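Local coordinates for putative Lipoprotein (Shewanella oneidensis, PDB 3U24), which is of unknown function but binds zinc and calcium ions and has a largely helical fold that is probably related to that of zinc metallopeptidases, at residues W116-Y121 with E169-A174; I163-L168 with G235-R240; R273-M278 with W468-I473; T445-L450 with E460-Y465. One frame throughout, in Å; residues are numbered along the deposited sequence.

Contact 1 of 4, residues W116-Y121 with E169-A174. With ACY (acetic acid), chain Q.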
# COMPACT_ATOMS: atom_id res chain seq x y z
N TRP A 116 -20.82 7.30 4.28
CA TRP A 116 -21.15 6.60 3.05
C TRP A 116 -20.40 5.32 2.79
O TRP A 116 -20.65 4.67 1.76
CB TRP A 116 -21.04 7.52 1.83
CG TRP A 116 -19.72 8.26 1.70
CD1 TRP A 116 -19.43 9.57 2.09
CD2 TRP A 116 -18.48 7.77 1.13
NE1 TRP A 116 -18.16 9.91 1.81
CE2 TRP A 116 -17.52 8.86 1.24
CE3 TRP A 116 -18.09 6.58 0.54
CZ2 TRP A 116 -16.22 8.74 0.80
CZ3 TRP A 116 -16.77 6.45 0.09
CH2 TRP A 116 -15.85 7.51 0.24
N ASP A 117 -19.49 4.92 3.67
CA ASP A 117 -18.76 3.64 3.50
C ASP A 117 -19.07 2.70 4.68
O ASP A 117 -18.41 2.77 5.73
CB ASP A 117 -17.26 3.87 3.42
CG ASP A 117 -16.48 2.57 3.35
OD1 ASP A 117 -17.05 1.46 3.33
OD2 ASP A 117 -15.24 2.65 3.34
N PRO A 118 -20.10 1.86 4.53
CA PRO A 118 -20.44 0.98 5.63
C PRO A 118 -19.37 -0.06 5.88
O PRO A 118 -19.38 -0.66 6.95
CB PRO A 118 -21.76 0.30 5.18
CG PRO A 118 -22.36 1.27 4.20
CD PRO A 118 -21.15 1.88 3.50
N SER A 119 -18.45 -0.26 4.95
CA SER A 119 -17.43 -1.24 5.20
C SER A 119 -16.45 -0.79 6.28
O SER A 119 -15.71 -1.61 6.82
CB SER A 119 -16.68 -1.65 3.93
OG SER A 119 -15.71 -0.68 3.58
N SER A 120 -16.42 0.50 6.61
CA SER A 120 -15.56 0.96 7.70
C SER A 120 -16.05 0.50 9.13
O SER A 120 -15.32 0.62 10.11
CB SER A 120 -15.34 2.47 7.59
OG SER A 120 -16.55 3.19 7.59
N TYR A 121 -17.25 -0.10 9.21
CA TYR A 121 -17.77 -0.64 10.44
C TYR A 121 -17.70 -2.16 10.45
O TYR A 121 -18.53 -2.87 9.84
CB TYR A 121 -19.19 -0.16 10.66
CG TYR A 121 -19.29 1.34 10.65
CD1 TYR A 121 -19.03 2.06 11.79
CD2 TYR A 121 -19.60 2.03 9.50
CE1 TYR A 121 -19.10 3.43 11.79
CE2 TYR A 121 -19.69 3.40 9.49
CZ TYR A 121 -19.46 4.10 10.65
OH TYR A 121 -19.53 5.47 10.72
N GLU A 169 -21.50 0.01 -3.61
CA GLU A 169 -20.31 -0.84 -3.61
C GLU A 169 -19.75 -1.05 -2.18
O GLU A 169 -19.36 -2.17 -1.81
CB GLU A 169 -19.21 -0.24 -4.51
CG GLU A 169 -19.57 -0.29 -6.01
CD GLU A 169 -20.61 0.78 -6.46
OE1 GLU A 169 -21.03 1.66 -5.64
OE2 GLU A 169 -21.00 0.74 -7.65
N HIS A 170 -19.71 -0.00 -1.37
CA HIS A 170 -19.12 -0.18 -0.05
C HIS A 170 -20.07 -0.93 0.84
O HIS A 170 -19.63 -1.62 1.78
CB HIS A 170 -18.67 1.17 0.55
CG HIS A 170 -17.54 1.83 -0.21
ND1 HIS A 170 -17.74 2.61 -1.29
CD2 HIS A 170 -16.14 1.74 -0.06
CE1 HIS A 170 -16.56 3.04 -1.78
NE2 HIS A 170 -15.57 2.51 -1.04
N THR A 171 -21.37 -0.81 0.57
CA THR A 171 -22.34 -1.55 1.36
C THR A 171 -22.22 -3.05 1.07
O THR A 171 -22.34 -3.88 1.99
CB THR A 171 -23.78 -1.05 1.16
OG1 THR A 171 -23.84 0.39 1.27
CG2 THR A 171 -24.73 -1.68 2.17
N GLU A 172 -21.91 -3.39 -0.18
CA GLU A 172 -21.79 -4.77 -0.59
C GLU A 172 -20.54 -5.31 0.04
O GLU A 172 -20.49 -6.43 0.50
CB GLU A 172 -21.66 -4.89 -2.13
CG GLU A 172 -22.96 -4.70 -2.92
CD GLU A 172 -22.80 -4.60 -4.46
OE1 GLU A 172 -21.78 -4.07 -5.03
OE2 GLU A 172 -23.77 -5.03 -5.13
N LEU A 173 -19.51 -4.51 0.04
CA LEU A 173 -18.27 -4.92 0.68
C LEU A 173 -18.51 -5.17 2.21
O LEU A 173 -18.07 -6.19 2.76
CB LEU A 173 -17.16 -3.93 0.41
CG LEU A 173 -15.78 -4.30 0.96
CD1 LEU A 173 -15.21 -5.62 0.38
CD2 LEU A 173 -14.82 -3.11 0.78
N ALA A 174 -19.24 -4.27 2.84
CA ALA A 174 -19.59 -4.43 4.26
C ALA A 174 -20.24 -5.79 4.54
O ALA A 174 -19.92 -6.43 5.54
CB ALA A 174 -20.51 -3.30 4.71
C ACY Q . -12.70 4.86 1.24
O ACY Q . -13.12 3.97 0.45
OXT ACY Q . -11.71 5.61 0.99
CH3 ACY Q . -13.38 5.01 2.56

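Contact 2 of 4, residues I163-L168 with G235-R240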
# COMPACT_ATOMS: atom_id res chain seq x y z
N ILE A 163 -24.45 5.84 9.36
CA ILE A 163 -24.46 5.61 7.93
C ILE A 163 -25.58 6.44 7.30
O ILE A 163 -26.68 6.47 7.82
CB ILE A 163 -24.64 4.13 7.59
CG1 ILE A 163 -23.38 3.36 8.02
CG2 ILE A 163 -24.94 3.97 6.11
CD1 ILE A 163 -23.55 1.86 8.14
N SER A 164 -25.29 7.09 6.18
CA SER A 164 -26.27 7.93 5.52
C SER A 164 -25.90 8.09 4.05
O SER A 164 -24.77 8.47 3.76
CB SER A 164 -26.28 9.30 6.21
OG SER A 164 -27.05 10.21 5.45
N GLN A 165 -26.84 7.80 3.16
CA GLN A 165 -26.62 7.80 1.71
C GLN A 165 -25.38 7.01 1.33
O GLN A 165 -24.47 7.56 0.75
CB GLN A 165 -26.51 9.22 1.15
CG GLN A 165 -27.75 10.05 1.39
CD GLN A 165 -28.97 9.45 0.75
OE1 GLN A 165 -28.99 9.16 -0.47
NE2 GLN A 165 -29.99 9.19 1.58
N PRO A 166 -25.37 5.73 1.65
CA PRO A 166 -24.16 4.97 1.34
C PRO A 166 -24.05 4.66 -0.12
O PRO A 166 -25.05 4.70 -0.82
CB PRO A 166 -24.33 3.67 2.13
CG PRO A 166 -25.82 3.51 2.29
CD PRO A 166 -26.37 4.92 2.36
N THR A 167 -22.85 4.35 -0.58
CA THR A 167 -22.67 3.81 -1.92
C THR A 167 -23.05 2.34 -1.94
O THR A 167 -22.98 1.61 -0.93
CB THR A 167 -21.21 3.90 -2.42
OG1 THR A 167 -20.44 2.90 -1.74
CG2 THR A 167 -20.60 5.28 -2.20
N LEU A 168 -23.45 1.88 -3.10
CA LEU A 168 -23.84 0.49 -3.23
C LEU A 168 -22.61 -0.39 -3.01
O LEU A 168 -22.68 -1.43 -2.35
CB LEU A 168 -24.41 0.21 -4.63
CG LEU A 168 -24.65 -1.29 -4.90
CD1 LEU A 168 -25.65 -1.84 -3.87
CD2 LEU A 168 -25.08 -1.53 -6.38
N GLY A 235 -31.56 3.51 -6.16
CA GLY A 235 -30.36 4.26 -6.52
C GLY A 235 -29.52 4.53 -5.29
O GLY A 235 -29.95 4.31 -4.15
N ALA A 236 -28.31 4.96 -5.51
CA ALA A 236 -27.32 5.05 -4.44
C ALA A 236 -26.33 6.15 -4.77
O ALA A 236 -26.10 6.47 -5.95
CB ALA A 236 -26.63 3.70 -4.25
N ARG A 237 -25.72 6.72 -3.73
CA ARG A 237 -24.58 7.62 -3.93
C ARG A 237 -23.50 7.01 -4.87
O ARG A 237 -23.21 5.81 -4.79
CB ARG A 237 -23.94 7.96 -2.58
CG ARG A 237 -23.02 9.15 -2.69
CD ARG A 237 -22.10 9.28 -1.50
NE ARG A 237 -22.78 9.48 -0.21
CZ ARG A 237 -22.83 10.63 0.48
NH1 ARG A 237 -22.29 11.74 -0.03
NH2 ARG A 237 -23.41 10.68 1.70
N SER A 238 -22.93 7.83 -5.74
CA SER A 238 -21.89 7.36 -6.64
C SER A 238 -20.64 7.05 -5.82
O SER A 238 -20.37 7.71 -4.82
CB SER A 238 -21.52 8.43 -7.70
OG SER A 238 -20.29 8.07 -8.38
N PHE A 239 -19.89 6.06 -6.26
CA PHE A 239 -18.62 5.70 -5.66
C PHE A 239 -17.48 6.68 -6.07
O PHE A 239 -16.38 6.65 -5.50
CB PHE A 239 -18.25 4.26 -6.05
CG PHE A 239 -18.07 4.05 -7.52
CD1 PHE A 239 -16.84 4.30 -8.12
CD2 PHE A 239 -19.10 3.55 -8.31
CE1 PHE A 239 -16.68 4.11 -9.48
CE2 PHE A 239 -18.94 3.35 -9.67
CZ PHE A 239 -17.72 3.65 -10.24
N ARG A 240 -17.77 7.54 -7.05
CA ARG A 240 -16.79 8.45 -7.62
C ARG A 240 -16.74 9.68 -6.72
O ARG A 240 -17.78 10.31 -6.45
CB ARG A 240 -17.16 8.83 -9.04
CG ARG A 240 -17.34 7.62 -9.96
CD ARG A 240 -18.19 8.01 -11.17
NE ARG A 240 -18.49 6.88 -12.05
CZ ARG A 240 -17.65 6.41 -12.97
NH1 ARG A 240 -17.99 5.39 -13.72
NH2 ARG A 240 -16.46 6.96 -13.12
O HOH W 1 -27.15 6.28 -1.09

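Contact 3 of 4, residues R273-M278 with W468-I473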
# COMPACT_ATOMS: atom_id res chain seq x y z
N ARG A 273 4.75 8.29 -24.92
CA ARG A 273 6.19 8.14 -25.11
C ARG A 273 6.58 6.65 -25.01
O ARG A 273 7.28 6.11 -25.88
CB ARG A 273 7.00 8.99 -24.08
CG ARG A 273 8.51 8.67 -24.00
CD ARG A 273 9.31 9.33 -22.84
NE ARG A 273 8.99 8.80 -21.50
CZ ARG A 273 9.41 7.64 -20.98
NH1 ARG A 273 8.99 7.30 -19.76
NH2 ARG A 273 10.23 6.84 -21.68
N VAL A 274 6.09 5.98 -23.96
CA VAL A 274 6.42 4.57 -23.69
C VAL A 274 5.93 3.67 -24.84
O VAL A 274 6.72 2.92 -25.40
CB VAL A 274 5.91 4.09 -22.30
CG1 VAL A 274 5.95 2.57 -22.21
CG2 VAL A 274 6.72 4.73 -21.15
N GLN A 275 4.66 3.80 -25.23
CA GLN A 275 4.10 3.04 -26.35
C GLN A 275 4.87 3.24 -27.67
O GLN A 275 5.10 2.29 -28.41
CB GLN A 275 2.61 3.36 -26.56
CG GLN A 275 1.68 2.84 -25.46
CD GLN A 275 0.23 3.29 -25.60
OE1 GLN A 275 -0.06 4.25 -26.28
NE2 GLN A 275 -0.67 2.60 -24.95
N GLY A 276 5.30 4.47 -27.93
CA GLY A 276 6.12 4.79 -29.11
C GLY A 276 7.44 4.05 -29.07
O GLY A 276 7.85 3.50 -30.10
N GLU A 277 8.11 4.02 -27.91
CA GLU A 277 9.35 3.26 -27.80
C GLU A 277 9.12 1.76 -27.98
O GLU A 277 9.90 1.08 -28.66
CB GLU A 277 10.05 3.52 -26.48
CG GLU A 277 10.54 4.96 -26.39
CD GLU A 277 11.45 5.35 -27.54
OE1 GLU A 277 12.51 4.72 -27.66
OE2 GLU A 277 11.07 6.24 -28.35
N MSE A 278 8.05 1.24 -27.38
CA MSE A 278 7.68 -0.15 -27.58
C MSE A 278 7.42 -0.50 -29.05
O MSE A 278 7.78 -1.61 -29.48
CB MSE A 278 6.45 -0.51 -26.75
CG MSE A 278 6.71 -0.52 -25.27
SE MSE A 278 5.04 -0.70 -24.29
CE MSE A 278 5.03 -2.69 -24.21
N TRP A 468 5.67 -3.25 -18.07
CA TRP A 468 5.64 -3.08 -16.63
C TRP A 468 5.46 -1.64 -16.22
O TRP A 468 4.63 -1.33 -15.39
CB TRP A 468 6.94 -3.66 -16.09
CG TRP A 468 7.05 -3.93 -14.63
CD1 TRP A 468 7.79 -3.21 -13.69
CD2 TRP A 468 6.52 -5.08 -13.89
NE1 TRP A 468 7.73 -3.81 -12.45
CE2 TRP A 468 6.98 -4.92 -12.50
CE3 TRP A 468 5.71 -6.16 -14.22
CZ2 TRP A 468 6.64 -5.82 -11.51
CZ3 TRP A 468 5.37 -7.06 -13.20
CH2 TRP A 468 5.83 -6.89 -11.88
N ASN A 469 6.19 -0.73 -16.82
CA ASN A 469 6.01 0.69 -16.54
C ASN A 469 4.60 1.16 -16.88
O ASN A 469 4.03 1.99 -16.14
CB ASN A 469 7.03 1.50 -17.35
CG ASN A 469 7.33 2.88 -16.75
OD1 ASN A 469 7.44 3.83 -17.49
ND2 ASN A 469 7.51 2.97 -15.43
N LEU A 470 4.03 0.66 -17.97
CA LEU A 470 2.65 1.03 -18.32
C LEU A 470 1.63 0.72 -17.20
O LEU A 470 0.66 1.46 -17.03
CB LEU A 470 2.20 0.40 -19.64
CG LEU A 470 2.76 1.06 -20.90
CD1 LEU A 470 2.42 0.22 -22.13
CD2 LEU A 470 2.22 2.49 -21.05
N ARG A 471 1.85 -0.33 -16.44
CA ARG A 471 0.97 -0.65 -15.29
C ARG A 471 0.86 0.57 -14.35
O ARG A 471 -0.23 0.95 -13.88
CB ARG A 471 1.61 -1.81 -14.51
CG ARG A 471 0.69 -2.84 -13.86
CD ARG A 471 1.50 -4.12 -13.50
NE ARG A 471 2.07 -4.09 -12.13
CZ ARG A 471 3.25 -3.54 -11.75
NH1 ARG A 471 3.60 -3.60 -10.45
NH2 ARG A 471 4.08 -2.93 -12.60
N VAL A 472 2.01 1.15 -14.06
CA VAL A 472 2.11 2.23 -13.10
C VAL A 472 1.48 3.52 -13.66
O VAL A 472 0.69 4.17 -12.99
CB VAL A 472 3.60 2.39 -12.71
CG1 VAL A 472 3.83 3.68 -12.01
CG2 VAL A 472 3.97 1.19 -11.83
N ILE A 473 1.79 3.81 -14.91
CA ILE A 473 1.23 4.96 -15.62
C ILE A 473 -0.31 4.82 -15.72
O ILE A 473 -1.06 5.74 -15.32
CB ILE A 473 1.87 5.12 -17.03
CG1 ILE A 473 3.41 5.33 -16.91
CG2 ILE A 473 1.23 6.27 -17.79
CD1 ILE A 473 4.15 5.25 -18.25

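Contact 4 of 4, residues T445-L450 with E460-Y465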
# COMPACT_ATOMS: atom_id res chain seq x y z
N THR A 445 14.04 2.63 -9.28
CA THR A 445 15.23 1.78 -9.43
C THR A 445 15.21 0.89 -10.68
O THR A 445 16.26 0.60 -11.26
CB THR A 445 15.56 0.94 -8.19
OG1 THR A 445 14.50 0.01 -7.95
CG2 THR A 445 15.84 1.83 -7.00
N GLU A 446 14.02 0.48 -11.10
CA GLU A 446 13.90 -0.31 -12.30
C GLU A 446 14.46 0.47 -13.51
O GLU A 446 15.29 -0.02 -14.28
CB GLU A 446 12.44 -0.69 -12.54
CG GLU A 446 11.72 -1.26 -11.32
CD GLU A 446 10.19 -1.26 -11.45
OE1 GLU A 446 9.68 -0.78 -12.48
OE2 GLU A 446 9.50 -1.72 -10.51
N ARG A 447 14.04 1.71 -13.64
CA ARG A 447 14.46 2.53 -14.75
C ARG A 447 15.96 2.85 -14.67
O ARG A 447 16.71 2.67 -15.64
CB ARG A 447 13.59 3.78 -14.80
CG ARG A 447 14.08 4.94 -15.63
CD ARG A 447 13.96 4.73 -17.11
NE ARG A 447 12.55 4.67 -17.50
CZ ARG A 447 12.06 4.91 -18.72
NH1 ARG A 447 12.88 5.25 -19.74
NH2 ARG A 447 10.74 4.80 -18.90
N MSE A 448 16.39 3.29 -13.50
CA MSE A 448 17.79 3.65 -13.26
C MSE A 448 18.70 2.45 -13.54
O MSE A 448 19.69 2.61 -14.23
CB MSE A 448 17.96 4.13 -11.81
CG MSE A 448 19.35 4.57 -11.44
SE MSE A 448 20.35 3.02 -10.80
CE MSE A 448 19.39 2.71 -9.10
N MSE A 449 18.37 1.26 -13.05
CA MSE A 449 19.23 0.07 -13.35
C MSE A 449 19.40 -0.22 -14.85
O MSE A 449 20.50 -0.51 -15.29
CB MSE A 449 18.71 -1.20 -12.68
CG MSE A 449 18.78 -1.15 -11.19
SE MSE A 449 20.59 -1.51 -10.55
CE MSE A 449 20.43 -3.51 -10.48
N LEU A 450 18.30 -0.15 -15.60
CA LEU A 450 18.38 -0.35 -17.03
C LEU A 450 19.16 0.76 -17.69
O LEU A 450 20.02 0.50 -18.55
CB LEU A 450 16.99 -0.46 -17.68
CG LEU A 450 16.10 -1.67 -17.40
CD1 LEU A 450 14.87 -1.63 -18.31
CD2 LEU A 450 16.83 -2.93 -17.65
N GLU A 460 14.69 -6.86 -25.82
CA GLU A 460 13.65 -7.68 -25.15
C GLU A 460 13.38 -7.19 -23.72
O GLU A 460 12.25 -7.09 -23.28
CB GLU A 460 14.06 -9.18 -25.12
CG GLU A 460 13.98 -9.94 -26.47
CD GLU A 460 15.20 -9.78 -27.39
OE1 GLU A 460 16.10 -8.93 -27.11
OE2 GLU A 460 15.26 -10.53 -28.39
N MSE A 461 14.46 -6.92 -23.00
CA MSE A 461 14.41 -6.46 -21.62
C MSE A 461 13.71 -5.12 -21.59
O MSE A 461 12.78 -4.93 -20.82
CB MSE A 461 15.83 -6.35 -21.04
CG MSE A 461 15.92 -5.64 -19.68
SE MSE A 461 14.99 -6.67 -18.30
CE MSE A 461 16.55 -7.74 -17.87
N TRP A 462 14.12 -4.20 -22.44
CA TRP A 462 13.44 -2.89 -22.49
C TRP A 462 11.97 -2.98 -22.82
O TRP A 462 11.14 -2.30 -22.20
CB TRP A 462 14.17 -1.92 -23.41
CG TRP A 462 15.36 -1.34 -22.69
CD1 TRP A 462 16.56 -1.97 -22.38
CD2 TRP A 462 15.48 -0.01 -22.11
NE1 TRP A 462 17.38 -1.15 -21.68
CE2 TRP A 462 16.79 0.04 -21.48
CE3 TRP A 462 14.67 1.10 -22.05
CZ2 TRP A 462 17.25 1.17 -20.84
CZ3 TRP A 462 15.12 2.24 -21.39
CH2 TRP A 462 16.38 2.27 -20.80
N LEU A 463 11.62 -3.85 -23.75
CA LEU A 463 10.23 -3.99 -24.14
C LEU A 463 9.39 -4.44 -22.95
O LEU A 463 8.30 -3.90 -22.72
CB LEU A 463 10.11 -4.98 -25.31
CG LEU A 463 8.72 -5.28 -25.85
CD1 LEU A 463 8.05 -4.00 -26.32
CD2 LEU A 463 8.81 -6.33 -26.96
N MSE A 464 9.90 -5.43 -22.21
CA MSE A 464 9.22 -5.99 -21.08
C MSE A 464 9.14 -4.99 -19.94
O MSE A 464 8.10 -4.86 -19.31
CB MSE A 464 9.88 -7.29 -20.60
CG MSE A 464 9.74 -8.48 -21.54
SE MSE A 464 7.84 -9.00 -22.00
CE MSE A 464 7.00 -8.76 -20.34
N TYR A 465 10.23 -4.27 -19.69
CA TYR A 465 10.21 -3.16 -18.74
C TYR A 465 9.11 -2.14 -19.08
O TYR A 465 8.37 -1.67 -18.20
CB TYR A 465 11.56 -2.43 -18.67
CG TYR A 465 11.40 -1.07 -18.02
CD1 TYR A 465 11.16 -0.96 -16.65
CD2 TYR A 465 11.41 0.08 -18.75
CE1 TYR A 465 11.00 0.27 -16.03
CE2 TYR A 465 11.21 1.30 -18.16
CZ TYR A 465 11.01 1.40 -16.79
OH TYR A 465 10.81 2.62 -16.19
O HOH W 2 10.22 2.25 -13.82
O HOH W 3 20.00 -1.69 -20.10

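Contact 1 of 4, residues W116-Y121 with E169-A174
The start of helix 168-179 packs against the turn that joins helix 113-116 to helix 124-131, and His170 has the largest share of the contact on the helix side. The six-membered ring of Trp116 presents its CZ3 corner to one face of the imidazole in a T-shaped stack, with centroids 5.5 Å apart and planes at 75°. Asp117 crosses the histidine at about a right angle. Its CG lies anti to the backbone N (chi1 176°), which brings OD1 to 3.2 Å from His170 CB. The same OD1 accepts a 2.5 Å hydrogen bond from Ser119 OG on its syn lone pair, while Asp117 O receives the backbone N and the hydroxyl of Ser120. Further along the turn, Pro118 leans on the helix, with CB 3.8 Å from Ala174 CB and CG 3.4 Å from Thr171 OG1, a packing contact, since that hydroxyl is hydrogen-bonded to Thr167 O. His170 NE2 bonds to Leu516 O and weakly to an acetic acid molecule, probably from the crystallisation liquor; ND1 pairs with Thr167 OG1. Asp117, Ser119 and Ser120 bond among themselves within the turn, which meets the helix by van der Waals and ring contacts, with the imidazole held from both nitrogens.

Contact 2 of 4, residues I163-L168 with G235-R240
Arg237 reaches across to Gln165, where its NE donates a nearly straight 2.7 Å hydrogen bond to the backbone O; the acceptor oxygen lies close to the guanidinium plane. NH2, on the same edge of the group, adds a weak bond of 3.3 Å to Ser164 O. One side chain therefore grips two successive carbonyls, and the bend at chi3 (-61°), after an extended start, turns the flat group edge-on to them. A water joins the backbones next to this grip, donating to Pro166 O at 2.6 Å and accepting from Arg237 N at 3.0 Å. Outward from these bonds the contact turns to van der Waals contact. Thr167, the N-cap residue of helix 168-179, sets its CA 3.5 Å from Arg237 O in a CA-H...O contact and rests CG2 at 3.6 Å from Ser238 O. Leu168 and Ala236 meet through their CB atoms, 4.2 Å apart, and both also touch Leu231 of helix 200-234. Beyond the meeting point, Ser238 OG accepts from Arg240 N in an ST turn. The whole is a junction of two interhelical loops in an all-helical region, sewn together by an arginine that binds main-chain carbonyls.

Contact 3 of 4, residues R273-M278 with W468-I473
Val274 lies against Leu470 where helix 260-289 runs beside helix 459-485. The two short segments are nearly antiparallel, with an angle of 163° between their directions and axes 10.6 Å apart at closest approach, and the space between them is occupied mostly by apolar side chains. Val274 divides its two methyls between different partners. CG1, anti to the backbone N (chi1 165°), slides past Leu470 in the opposite direction and lies 3.8 Å from its CG. CG2 meets Ile473 tip to tip, 3.9 Å from CD1, and lies 3.8 Å from Asn469 OD1, so a single valine touches three residues on the facing helix. Leu470 likewise divides its branches. With CG placed beside the backbone N (chi1 -76°), it keeps CG and CD2 for the valine and sends CD1 forward to the selenium of Met278, a selenomethionine, at 3.5 Å. That contact is also tip to tip, and the bend of Met278 at chi3 turns its terminal methyl aside, leaving SE as the touching atom. Gln275 contributes its aliphatic part, with CG 4.3 Å from Leu470 CD1, while its NE2 turns to Glu499 OE1. Further covers come from Phe501, which touches both Met278 and Leu470, and from Tyr525 of helix 523-542 on Ile473. The chemistry is that of a hydrophobic core: the attraction is dispersive, position depends on the fit of methyl groups and not on directional bonds, and polar ends look outside the two segments, Gln275 to Glu499 and Arg273 NE to a salt bridge with Asp270.

Contact 4 of 4, residues T445-L450 with E460-Y465
Leu450 and Tyr465 meet inside an alpha-alpha hairpin, formed where helix 435-451 turns back through a short connection into helix 459-485. The segments run antiparallel at 164°, and their axes come no nearer than 11.6 Å, a spacing filled by large side chains. The tight part is built on Leu450. Its CD1 lies 3.4 Å from Tyr465 CB and at the same time sits over the five-membered ring of Trp462, 10° off the normal, in a CH-pi contact. Its CD2 touches CG of Met461, a selenomethionine, at 3.5 Å, so the leucine is wedged among three residues of the opposite helix. Arg447 closes one flank. Bent at chi2 and chi3, its chain folds back so that NE donates a bent 3.0 Å bond to Tyr465 OH, which lies 30° out of the guanidinium plane. The guanidinium and phenol ring stand perpendicular, with Tyr465 CE2 over one face of the cation. Tyr528 and Tyr532 of helix 523-542 also touch this arginine.

Between the buried side chains of Glu446 and Tyr465, a water lies 2.5 Å from Tyr465 OH and makes a weak bond to Glu446 OE1. Glu446 OE2 is bonded to ND1 of the zinc ligand His408, which places this carboxylate in the second shell of the metal and probably helps to orient the imidazole. The looser, solvent side is at Trp462, which is partly exposed, and there a water accepts from Trp462 NE1 at 3.1 Å and donates to Leu450 O at 2.7 Å.

Overall arrangement
The four contacts form two pairs in separate regions of the chain. Contacts 1 and 2 have centres about 9 Å apart and interleave in sequence around the start of helix 168-179; both close before contact 3 opens. Contact 1 packs a loop on a helix and contact 2 joins two loops. Contacts 3 and 4, with centres about 11 Å apart, share helix 459-485, and contact 4, beside the zinc ligand His408, falls within the sequence span of contact 3. Some 35 to 42 Å separates the centres of the two pairs. One helical fold thus combines a local hairpin, contact 4, with loop contacts bridging 48 and 67 residues and a helix pairing, contact 3, bridging 190.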